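Local coordinates for protein DNA-entry nuclease inhibitor (Bacillus subtilis subsp. subtilis, PDB 4MQD) that inhibits the DNA-degrading activity of the DNA-entry nuclease and plays a role in the competence of cells for transformation, at residues 33-36 with 37-40; 103-106 with 107-111. One frame throughout, in Å; residues are numbered along the deposited sequence.

Overall arrangement
The two contacts illustrate how a chain manages its entry into regular structure. Contact 1, residues 33-36 with 37-40, starts the short helix 36-41 and lies at the surface, about 17 Å from the centre of the chain; contact 2, residues 103-106 with 107-111, leads from a loop into strand 107-116 and is partly buried. They hold different elements, their centres 25 Å apart and their nearest atoms about 12 Å apart. At the helix start, backbone bonds and a threonine cap do most of the work, with a tryptophan packing beside the first turn. At the strand start, a buried tyrosine reaches back to a loop carbonyl while a leucine packs on its ring.

Contact 1: 33-36 with 37-40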
loop_
_atom_site.group_PDB
_atom_site.type_symbol
_atom_site.label_atom_id
_atom_site.label_comp_id
_atom_site.label_asym_id
_atom_site.label_seq_id
_atom_site.Cartn_x
_atom_site.Cartn_y
_atom_site.Cartn_z
ATOM N N ASP A 33 11.609 -11.825 -24.351
ATOM C CA ASP A 33 12.228 -10.720 -25.084
ATOM C C ASP A 33 11.888 -9.392 -24.421
ATOM O O ASP A 33 10.820 -8.822 -24.657
ATOM C CB ASP A 33 11.772 -10.712 -26.550
ATOM C CG ASP A 33 12.476 -9.643 -27.388
ATOM O OD1 ASP A 33 13.505 -9.092 -26.940
ATOM O OD2 ASP A 33 12.000 -9.363 -28.508
ATOM N N TRP A 34 12.814 -8.899 -23.602
ATOM C CA TRP A 34 12.603 -7.668 -22.844
ATOM C C TRP A 34 12.961 -6.421 -23.649
ATOM O O TRP A 34 13.977 -5.766 -23.403
ATOM C CB TRP A 34 13.378 -7.719 -21.528
ATOM C CG TRP A 34 12.791 -8.703 -20.576
ATOM C CD1 TRP A 34 13.261 -9.951 -20.289
ATOM C CD2 TRP A 34 11.601 -8.533 -19.804
ATOM N NE1 TRP A 34 12.442 -10.565 -19.372
ATOM C CE2 TRP A 34 11.415 -9.714 -19.056
ATOM C CE3 TRP A 34 10.677 -7.490 -19.661
ATOM C CZ2 TRP A 34 10.343 -9.885 -18.180
ATOM C CZ3 TRP A 34 9.610 -7.660 -18.791
ATOM C CH2 TRP A 34 9.454 -8.850 -18.061
ATOM N N THR A 35 12.101 -6.104 -24.614
ATOM C CA THR A 35 12.219 -4.884 -25.404
ATOM C C THR A 35 11.816 -3.690 -24.548
ATOM O O THR A 35 11.318 -3.862 -23.435
ATOM C CB THR A 35 11.299 -4.928 -26.637
ATOM O OG1 THR A 35 9.955 -5.199 -26.221
ATOM C CG2 THR A 35 11.756 -6.005 -27.625
ATOM N N ASP A 36 12.021 -2.484 -25.070
ATOM C CA ASP A 36 11.598 -1.268 -24.371
ATOM C C ASP A 36 10.101 -1.269 -24.067
ATOM O O ASP A 36 9.690 -0.754 -23.030
ATOM C CB ASP A 36 11.966 -0.011 -25.171
ATOM C CG ASP A 36 13.444 0.337 -25.078
ATOM O OD1 ASP A 36 14.157 -0.238 -24.227
ATOM O OD2 ASP A 36 13.893 1.197 -25.863
ATOM N N GLU A 37 9.295 -1.848 -24.957
ATOM C CA GLU A 37 7.849 -1.935 -24.737
ATOM C C GLU A 37 7.524 -2.893 -23.590
ATOM O O GLU A 37 6.810 -2.526 -22.656
ATOM C CB GLU A 37 7.113 -2.369 -26.008
ATOM C CG GLU A 37 5.608 -2.141 -25.939
ATOM C CD GLU A 37 4.889 -2.467 -27.235
ATOM O OE1 GLU A 37 5.236 -3.478 -27.880
ATOM O OE2 GLU A 37 3.961 -1.714 -27.603
ATOM N N ALA A 38 8.052 -4.113 -23.665
ATOM C CA ALA A 38 7.867 -5.104 -22.601
ATOM C C ALA A 38 8.427 -4.600 -21.272
ATOM O O ALA A 38 7.826 -4.815 -20.220
ATOM C CB ALA A 38 8.520 -6.424 -22.981
ATOM N N ILE A 39 9.577 -3.928 -21.335
ATOM C CA ILE A 39 10.188 -3.301 -20.161
ATOM C C ILE A 39 9.258 -2.256 -19.546
ATOM O O ILE A 39 9.073 -2.231 -18.327
ATOM C CB ILE A 39 11.550 -2.648 -20.516
ATOM C CG1 ILE A 39 12.635 -3.721 -20.687
ATOM C CG2 ILE A 39 11.972 -1.624 -19.463
ATOM C CD1 ILE A 39 13.163 -4.302 -19.390
ATOM N N GLU A 40 8.677 -1.404 -20.391
ATOM C CA GLU A 40 7.769 -0.352 -19.921
ATOM C C GLU A 40 6.487 -0.964 -19.348
ATOM O O GLU A 40 5.945 -0.466 -18.362
ATOM C CB GLU A 40 7.432 0.638 -21.046
ATOM C CG GLU A 40 7.497 2.103 -20.633
ATOM C CD GLU A 40 6.514 2.462 -19.534
ATOM O OE1 GLU A 40 6.939 3.092 -18.542
ATOM O OE2 GLU A 40 5.322 2.114 -19.658
#
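Thr-35 O takes the N-H of Ile-39 in a bond of 2.7 Å, nearly straight at 161°, which closes the first turn of helix 36-41. One residue on, Glu-40 N gives to Asp-36 O at 2.9 Å. Thr-35 is the N-cap: with chi1 at 54°, its OG1 is tucked between the backbone N and the carbonyl carbon and faces the N-H of Ala-38. That capping bond is well aligned but weak, at 3.4 Å. Ahead of the cap, Trp-34 sits at the centre of an inverse gamma turn, and its indole lies alongside the first turn of the helix. The edge of the ring meets Ala-38 O, 3.6 Å from CZ3 and near the ring plane, while CE3 touches the Ala-38 methyl. Ile-39 adds an apolar contact through CD1, 4.0 Å from Trp-34 CB. The Trp-34 side chain also touches Ser-51 and Glu-53 of strand 49-53, and NE1 makes a weak hydrogen bond to Gln-19. The acidic side chains of Asp-36 and Glu-37, in the first turn, would probably interact favourably with the helix dipole, adding electrostatic support to a cap whose own hydrogen bond is long.

Contact 2: 103-106 with 107-111; sequences DLPK and GDYQL
A loop-to-strand junction, where the chain leaves strand 100-102 and enters strand 107-116, is closed here by a tyrosine that reaches back across the turn. Tyr-109 OH donates to Pro-105 O at 2.7 Å, and the acceptor lies at the edge of the ring, in its plane. Seen from the carbonyl, the hydroxyl stands well out of the peptide plane, 49° above it, so the bond does not use a lone-pair direction. Leu-104 comes from the opposite direction and lays CD2 over one face of the ring, offset toward the rim, in a CH-pi contact 4.1 Å from the centroid. A chi1 of -167° turns the leucine CG away from its own backbone N and sends the branch over the ring. The pyrrolidine of Pro-105 brings CD to 3.4 Å from the Tyr-109 hydroxyl. Gly-107, with phi at 138°, takes a backbone shape in which a CB would collide with Lys-106 O. Replacing Tyr-109 with an alanine would probably leave the Pro-105 carbonyl without its hydrogen-bond donor and strip Leu-104 of the ring it packs against. Within the mixed sheet, strand 107-116 runs between strands 77-85 and 127-134; Tyr-109 also packs on Val-85 and Ala-132, and both it and Leu-104 touch Leu-66 of strand 59-66.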
loop_
_atom_site.group_PDB
_atom_site.type_symbol
_atom_site.label_atom_id
_atom_site.label_comp_id
_atom_site.label_asym_id
_atom_site.label_seq_id
_atom_site.Cartn_x
_atom_site.Cartn_y
_atom_site.Cartn_z
ATOM N N ASP A 103 1.368 -23.758 -3.709
ATOM C CA ASP A 103 0.194 -24.597 -3.926
ATOM C C ASP A 103 -1.017 -23.736 -4.300
ATOM O O ASP A 103 -1.832 -23.380 -3.449
ATOM C CB ASP A 103 -0.096 -25.431 -2.670
ATOM C CG ASP A 103 -1.205 -26.446 -2.879
ATOM O OD1 ASP A 103 -1.278 -27.040 -3.977
ATOM O OD2 ASP A 103 -1.999 -26.659 -1.939
ATOM N N LEU A 104 -1.110 -23.402 -5.583
ATOM C CA LEU A 104 -2.218 -22.611 -6.113
ATOM C C LEU A 104 -3.153 -23.534 -6.897
ATOM O O LEU A 104 -2.694 -24.270 -7.772
ATOM C CB LEU A 104 -1.676 -21.506 -7.020
ATOM C CG LEU A 104 -2.634 -20.384 -7.424
ATOM C CD1 LEU A 104 -3.093 -19.584 -6.213
ATOM C CD2 LEU A 104 -1.968 -19.468 -8.440
ATOM N N PRO A 105 -4.465 -23.510 -6.588
ATOM C CA PRO A 105 -5.406 -24.384 -7.301
ATOM C C PRO A 105 -5.549 -24.071 -8.792
ATOM O O PRO A 105 -5.139 -23.002 -9.249
ATOM C CB PRO A 105 -6.744 -24.131 -6.592
ATOM C CG PRO A 105 -6.402 -23.499 -5.292
ATOM C CD PRO A 105 -5.124 -22.756 -5.506
ATOM N N LYS A 106 -6.136 -25.011 -9.530
ATOM C CA LYS A 106 -6.436 -24.816 -10.948
ATOM C C LYS A 106 -7.472 -23.710 -11.108
ATOM O O LYS A 106 -8.344 -23.544 -10.254
ATOM C CB LYS A 106 -6.989 -26.100 -11.576
ATOM C CG LYS A 106 -6.053 -27.298 -11.527
ATOM C CD LYS A 106 -6.510 -28.413 -12.464
ATOM C CE LYS A 106 -7.834 -29.045 -12.046
ATOM N NZ LYS A 106 -7.761 -29.726 -10.722
ATOM N N GLY A 107 -7.373 -22.962 -12.203
ATOM C CA GLY A 107 -8.348 -21.920 -12.514
ATOM C C GLY A 107 -7.723 -20.638 -13.027
ATOM O O GLY A 107 -6.507 -20.545 -13.198
ATOM N N ASP A 108 -8.578 -19.648 -13.267
ATOM C CA ASP A 108 -8.158 -18.350 -13.781
ATOM C C ASP A 108 -7.952 -17.367 -12.637
ATOM O O ASP A 108 -8.648 -17.425 -11.619
ATOM C CB ASP A 108 -9.205 -17.802 -14.753
ATOM C CG ASP A 108 -9.441 -18.721 -15.936
ATOM O OD1 ASP A 108 -8.453 -19.239 -16.498
ATOM O OD2 ASP A 108 -10.615 -18.921 -16.307
ATOM N N TYR A 109 -6.985 -16.470 -12.812
ATOM C CA TYR A 109 -6.665 -15.469 -11.804
ATOM C C TYR A 109 -6.321 -14.135 -12.450
ATOM O O TYR A 109 -5.968 -14.077 -13.627
ATOM C CB TYR A 109 -5.464 -15.918 -10.966
ATOM C CG TYR A 109 -5.657 -17.208 -10.201
ATOM C CD1 TYR A 109 -5.438 -18.441 -10.810
ATOM C CD2 TYR A 109 -6.035 -17.196 -8.864
ATOM C CE1 TYR A 109 -5.606 -19.626 -10.111
ATOM C CE2 TYR A 109 -6.204 -18.376 -8.157
ATOM C CZ TYR A 109 -5.987 -19.587 -8.784
ATOM O OH TYR A 109 -6.151 -20.763 -8.086
ATOM N N GLN A 110 -6.442 -13.067 -11.667
ATOM C CA GLN A 110 -5.829 -11.785 -12.000
ATOM C C GLN A 110 -4.579 -11.655 -11.143
ATOM O O GLN A 110 -4.658 -11.345 -9.949
ATOM C CB GLN A 110 -6.787 -10.620 -11.741
ATOM C CG GLN A 110 -7.872 -10.461 -12.798
ATOM C CD GLN A 110 -7.327 -10.088 -14.168
ATOM O OE1 GLN A 110 -6.205 -9.593 -14.299
ATOM N NE2 GLN A 110 -8.128 -10.325 -15.199
ATOM N N LEU A 111 -3.431 -11.923 -11.759
ATOM C CA LEU A 111 -2.153 -11.917 -11.064
ATOM C C LEU A 111 -1.569 -10.510 -11.064
ATOM O O LEU A 111 -1.274 -9.957 -12.126
ATOM C CB LEU A 111 -1.184 -12.889 -11.740
ATOM C CG LEU A 111 0.083 -13.247 -10.961
ATOM C CD1 LEU A 111 -0.256 -14.095 -9.742
ATOM C CD2 LEU A 111 1.072 -13.975 -11.859
#